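Local coordinates for protein diadenosine tetraphosphatase, putative (Trypanosoma brucei, PDB 2QJC) that probably hydrolyses phosphate esters or anhydrides such as diadenosine tetraphosphate at a site that binds two manganese ions, at residues A32-L37 / R68-L73; I219-R224 / G239-V244. One frame throughout, in Å; residues are numbered along the deposited sequence.

Contact 1: A32-L37 / R68-L73; sequences AQLEDL and RLLKRL
Leu34 and Leu69 meet tip to tip across two helices that run in roughly the same direction, their axes inclined at 37° and no closer than 11.9 Å. At that spacing the backbones stay well apart, and the gap is bridged mainly by leucine methyl groups. The CB of Leu34 is directed to the other helix, and chi1 of 175°, which sets CG opposite the main-chain N, extends CD2 until it lies 3.8 Å from CD2 of Leu69. Leu69 has nearly the same first torsion (chi1 171°), and the two side chains meet end to end. The same Leu34 CD2 is 4.0 Å from CD2 of Leu70, whose side chain comes across it at a slant, so one methyl of Leu34 sits against two leucines of successive positions. This inner side is the closely packed part: Leu34 and Leu70 are buried, and Tyr122 of helix 117-124 also packs on Leu70. The outer side is looser. There Glu35 brushes past Leu69 with its aliphatic portion, CG lying 4.4 Å from Leu69 CD2, while its carboxylate turns to its own helix and OE2 forms a salt bridge with Arg31. Only 139 Å² is buried in all, a modest apolar contact; the side chain of Leu34 is about 10 Å from that of His28, and that of Leu70 about 10 Å from that of Asp55, both manganese ligands. It joins helices 31-41 and 63-73, which follow strands 21-24 and 49-52 of one mixed sheet, an alpha/beta arrangement typical of the calcineurin-like phosphoesterase fold.

Contact 2: I219-R224 / G239-V244; sequences IGLDSR and GCIISV
Two edge strands from different sheets of the calcineurin-like beta sandwich face each other here: 218-220, with the loop that follows it, and 240-245. Ile241 is the central residue of the contact, directed at the other segment, and toward 219-224 it is the CD1 methyl that makes the close contacts. That methyl lies 3.8 Å from CG2 of Ile219 and equally 3.8 Å from CD2 of Leu221. The torsions of Ile241 (chi1 -50°, chi2 -61°) fold CD1 over to the point between these two side chains. The Ile219 and Ile241 side chains run alongside one another, pointing opposite ways, whereas Leu221 lies aslant to Ile241. Beyond them the Ile219 CD1 methyl comes within 4.2 Å of the Gly239 carbonyl O, which accepts a hydrogen bond from Lys215. Gly239 and Cys240 form a G1 beta bulge opposite Val235. After Leu221, whose side chain is about 6 Å from that of the metal ligand Asp26, the first segment bends through an inverse gamma turn centred on Asp222, and Asp222 OD1 accepts the Arg224 N-H at 3.2 Å to make an Asx turn. Ala234 lies against both Leu221 and Ile241. The side-chain contacts are apolar, consistent with the two sheets cohering here by burial of branched side chains.

In the fold
Along the chain the contacts come in series, contact 1 closing before contact 2 opens, and their centres lie 16 Å apart. They nevertheless touch: helix 31-41, which carries the first half of contact 1, also packs on strand 240-245, the second half of contact 2. Leu37 CD1 is 3.6 Å from Ile242 O, and the Val244 methyls rest against Gln33, Asp36 and Leu37. Contact 1 joins helices beside the sheet that contains strands 21-24, 49-52 and 240-245; contact 2, closer to the centre of the chain, lies between this sheet and the one ending in 218-220. Helix layer and both sheets thus form one packed body around the manganese site.

Contact 1: A32-L37 / R68-L73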
loop_
_atom_site.group_PDB
_atom_site.type_symbol
_atom_site.label_atom_id
_atom_site.label_comp_id
_atom_site.label_asym_id
_atom_site.label_seq_id
_atom_site.Cartn_x
_atom_site.Cartn_y
_atom_site.Cartn_z
ATOM N N ALA A 32 1.567 17.073 1.060
ATOM C CA ALA A 32 2.758 17.792 1.500
ATOM C C ALA A 32 3.808 16.794 1.972
ATOM O O ALA A 32 4.988 16.901 1.621
ATOM C CB ALA A 32 2.406 18.761 2.631
ATOM N N GLN A 33 3.361 15.820 2.764
ATOM C CA GLN A 33 4.228 14.778 3.304
ATOM C C GLN A 33 4.854 13.914 2.207
ATOM O O GLN A 33 6.012 13.510 2.313
ATOM C CB GLN A 33 3.437 13.887 4.268
ATOM C CG GLN A 33 3.160 14.501 5.638
ATOM C CD GLN A 33 2.379 15.802 5.570
ATOM O OE1 GLN A 33 1.344 15.896 4.902
ATOM N NE2 GLN A 33 2.869 16.815 6.278
ATOM N N LEU A 34 4.088 13.622 1.161
ATOM C CA LEU A 34 4.603 12.818 0.057
ATOM C C LEU A 34 5.718 13.599 -0.652
ATOM O O LEU A 34 6.759 13.038 -0.998
ATOM C CB LEU A 34 3.474 12.479 -0.921
ATOM C CG LEU A 34 3.827 11.726 -2.216
ATOM C CD1 LEU A 34 4.568 10.428 -1.901
ATOM C CD2 LEU A 34 2.543 11.430 -2.995
ATOM N N GLU A 35 5.498 14.895 -0.864
ATOM C CA GLU A 35 6.504 15.736 -1.514
ATOM C C GLU A 35 7.797 15.722 -0.705
ATOM O O GLU A 35 8.889 15.621 -1.264
ATOM C CB GLU A 35 6.004 17.173 -1.627
ATOM C CG GLU A 35 4.754 17.323 -2.457
ATOM C CD GLU A 35 4.127 18.694 -2.318
ATOM O OE1 GLU A 35 4.501 19.436 -1.379
ATOM O OE2 GLU A 35 3.246 19.016 -3.143
ATOM N N ASP A 36 7.669 15.825 0.614
ATOM C CA ASP A 36 8.841 15.823 1.481
ATOM C C ASP A 36 9.568 14.488 1.375
ATOM O O ASP A 36 10.797 14.441 1.365
ATOM C CB ASP A 36 8.448 16.060 2.938
ATOM C CG ASP A 36 7.501 17.231 3.105
ATOM O OD1 ASP A 36 7.694 18.267 2.431
ATOM O OD2 ASP A 36 6.564 17.116 3.924
ATOM N N LEU A 37 8.806 13.402 1.294
ATOM C CA LEU A 37 9.409 12.078 1.193
ATOM C C LEU A 37 10.169 11.927 -0.125
ATOM O O LEU A 37 11.251 11.341 -0.160
ATOM C CB LEU A 37 8.338 10.985 1.308
ATOM C CG LEU A 37 8.868 9.544 1.237
ATOM C CD1 LEU A 37 9.933 9.327 2.298
ATOM C CD2 LEU A 37 7.729 8.561 1.426
ATOM N N ARG A 68 -3.417 12.977 -8.244
ATOM C CA ARG A 68 -2.993 13.672 -9.457
ATOM C C ARG A 68 -1.473 13.762 -9.546
ATOM O O ARG A 68 -0.909 13.743 -10.634
ATOM C CB ARG A 68 -3.613 15.071 -9.505
ATOM C CG ARG A 68 -5.021 15.067 -10.060
ATOM C CD ARG A 68 -5.757 16.357 -9.755
ATOM N NE ARG A 68 -7.060 16.379 -10.414
ATOM C CZ ARG A 68 -8.068 17.163 -10.048
ATOM N NH1 ARG A 68 -7.924 17.993 -9.022
ATOM N NH2 ARG A 68 -9.223 17.106 -10.701
ATOM N N LEU A 69 -0.818 13.869 -8.397
ATOM C CA LEU A 69 0.633 13.928 -8.362
ATOM C C LEU A 69 1.182 12.586 -8.843
ATOM O O LEU A 69 2.068 12.529 -9.701
ATOM C CB LEU A 69 1.124 14.204 -6.935
ATOM C CG LEU A 69 2.638 14.085 -6.717
ATOM C CD1 LEU A 69 3.368 15.016 -7.677
ATOM C CD2 LEU A 69 2.985 14.434 -5.293
ATOM N N LEU A 70 0.650 11.504 -8.284
ATOM C CA LEU A 70 1.087 10.166 -8.664
ATOM C C LEU A 70 0.849 9.921 -10.152
ATOM O O LEU A 70 1.663 9.273 -10.821
ATOM C CB LEU A 70 0.359 9.112 -7.822
ATOM C CG LEU A 70 0.682 9.199 -6.326
ATOM C CD1 LEU A 70 -0.196 8.242 -5.538
ATOM C CD2 LEU A 70 2.160 8.889 -6.108
ATOM N N LYS A 71 -0.260 10.446 -10.667
ATOM C CA LYS A 71 -0.596 10.296 -12.082
ATOM C C LYS A 71 0.422 11.000 -12.987
ATOM O O LYS A 71 0.946 10.399 -13.923
ATOM C CB LYS A 71 -1.995 10.856 -12.359
ATOM C CG LYS A 71 -2.408 10.822 -13.825
ATOM C CD LYS A 71 -3.823 11.367 -13.999
ATOM C CE LYS A 71 -4.211 11.498 -15.469
ATOM N NZ LYS A 71 -4.087 10.215 -16.220
ATOM N N ARG A 72 0.701 12.272 -12.706
ATOM C CA ARG A 72 1.651 13.028 -13.516
ATOM C C ARG A 72 3.048 12.416 -13.436
ATOM O O ARG A 72 3.849 12.563 -14.359
ATOM C CB ARG A 72 1.695 14.499 -13.069
ATOM C CG ARG A 72 2.466 14.750 -11.779
ATOM C CD ARG A 72 1.831 15.866 -10.945
ATOM N NE ARG A 72 2.182 17.220 -11.375
ATOM C CZ ARG A 72 3.395 17.754 -11.258
ATOM N NH1 ARG A 72 4.390 17.050 -10.730
ATOM N NH2 ARG A 72 3.610 19.007 -11.643
ATOM N N LEU A 73 3.341 11.728 -12.335
ATOM C CA LEU A 73 4.651 11.100 -12.157
ATOM C C LEU A 73 4.762 9.729 -12.807
ATOM O O LEU A 73 5.851 9.164 -12.888
ATOM C CB LEU A 73 4.988 10.970 -10.669
ATOM C CG LEU A 73 5.328 12.263 -9.932
ATOM C CD1 LEU A 73 5.607 11.954 -8.472
ATOM C CD2 LEU A 73 6.536 12.926 -10.584
#

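Contact 2: I219-R224 / G239-V244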
loop_
_atom_site.group_PDB
_atom_site.type_symbol
_atom_site.label_atom_id
_atom_site.label_comp_id
_atom_site.label_asym_id
_atom_site.label_seq_id
_atom_site.Cartn_x
_atom_site.Cartn_y
_atom_site.Cartn_z
ATOM N N ILE A 219 8.005 -6.312 4.995
ATOM C CA ILE A 219 8.179 -4.940 5.471
ATOM C C ILE A 219 6.848 -4.184 5.547
ATOM O O ILE A 219 6.219 -3.911 4.512
ATOM C CB ILE A 219 9.120 -4.136 4.544
ATOM C CG1 ILE A 219 10.496 -4.811 4.483
ATOM C CG2 ILE A 219 9.231 -2.696 5.039
ATOM C CD1 ILE A 219 11.484 -4.149 3.545
ATOM N N GLY A 220 6.420 -3.857 6.770
ATOM C CA GLY A 220 5.181 -3.117 6.958
ATOM C C GLY A 220 5.509 -1.633 7.041
ATOM O O GLY A 220 6.113 -1.183 8.017
ATOM N N LEU A 221 5.102 -0.868 6.032
ATOM C CA LEU A 221 5.407 0.564 5.983
ATOM C C LEU A 221 4.390 1.538 6.560
ATOM O O LEU A 221 4.619 2.748 6.501
ATOM C CB LEU A 221 5.678 0.992 4.539
ATOM C CG LEU A 221 6.867 0.417 3.763
ATOM C CD1 LEU A 221 6.748 0.801 2.278
ATOM C CD2 LEU A 221 8.158 0.953 4.343
ATOM N N ASP A 222 3.282 1.063 7.118
ATOM C CA ASP A 222 2.316 2.030 7.627
ATOM C C ASP A 222 2.690 2.640 8.976
ATOM O O ASP A 222 2.220 2.195 10.030
ATOM C CB ASP A 222 0.909 1.431 7.705
ATOM C CG ASP A 222 -0.159 2.507 7.879
ATOM O OD1 ASP A 222 0.223 3.690 8.073
ATOM O OD2 ASP A 222 -1.365 2.178 7.822
ATOM N N SER A 223 3.529 3.674 8.916
ATOM C CA SER A 223 4.005 4.392 10.094
ATOM C C SER A 223 3.063 5.506 10.585
ATOM O O SER A 223 3.485 6.399 11.326
ATOM C CB SER A 223 5.410 4.967 9.829
ATOM O OG SER A 223 5.485 5.633 8.578
ATOM N N ARG A 224 1.803 5.452 10.152
ATOM C CA ARG A 224 0.762 6.397 10.575
ATOM C C ARG A 224 0.905 7.855 10.156
ATOM O O ARG A 224 0.584 8.750 10.937
ATOM C CB ARG A 224 0.640 6.381 12.099
ATOM C CG ARG A 224 0.843 5.041 12.742
ATOM C CD ARG A 224 1.299 5.219 14.181
ATOM N NE ARG A 224 0.761 4.141 14.985
ATOM C CZ ARG A 224 -0.131 4.295 15.952
ATOM N NH1 ARG A 224 -0.585 5.500 16.264
ATOM N NH2 ARG A 224 -0.604 3.223 16.564
ATOM N N GLY A 239 16.516 -2.346 0.383
ATOM C CA GLY A 239 15.392 -2.499 1.285
ATOM C C GLY A 239 15.503 -1.562 2.470
ATOM O O GLY A 239 14.970 -1.841 3.543
ATOM N N CYS A 240 16.204 -0.449 2.276
ATOM C CA CYS A 240 16.383 0.539 3.336
ATOM C C CYS A 240 15.144 1.410 3.515
ATOM O O CYS A 240 14.513 1.828 2.542
ATOM C CB CYS A 240 17.594 1.427 3.037
ATOM S SG CYS A 240 19.192 0.572 3.143
ATOM N N ILE A 241 14.805 1.687 4.768
ATOM C CA ILE A 241 13.641 2.504 5.079
ATOM C C ILE A 241 14.006 3.976 5.299
ATOM O O ILE A 241 14.831 4.304 6.151
ATOM C CB ILE A 241 12.921 1.978 6.352
ATOM C CG1 ILE A 241 12.670 0.472 6.232
ATOM C CG2 ILE A 241 11.604 2.710 6.553
ATOM C CD1 ILE A 241 11.796 0.083 5.061
ATOM N N ILE A 242 13.392 4.853 4.509
ATOM C CA ILE A 242 13.595 6.293 4.625
ATOM C C ILE A 242 12.232 6.910 4.935
ATOM O O ILE A 242 11.250 6.633 4.249
ATOM C CB ILE A 242 14.115 6.910 3.313
ATOM C CG1 ILE A 242 15.548 6.447 3.043
ATOM C CG2 ILE A 242 14.050 8.431 3.391
ATOM C CD1 ILE A 242 16.117 6.974 1.743
ATOM N N SER A 243 12.175 7.750 5.965
ATOM C CA SER A 243 10.920 8.380 6.345
ATOM C C SER A 243 11.071 9.855 6.681
ATOM O O SER A 243 12.177 10.357 6.877
ATOM C CB SER A 243 10.316 7.659 7.554
ATOM O OG SER A 243 11.130 7.835 8.701
ATOM N N VAL A 244 9.933 10.534 6.743
ATOM C CA VAL A 244 9.867 11.949 7.075
ATOM C C VAL A 244 8.705 12.124 8.050
ATOM O O VAL A 244 7.863 11.230 8.195
ATOM C CB VAL A 244 9.590 12.825 5.828
ATOM C CG1 VAL A 244 10.733 12.707 4.839
ATOM C CG2 VAL A 244 8.280 12.415 5.185
#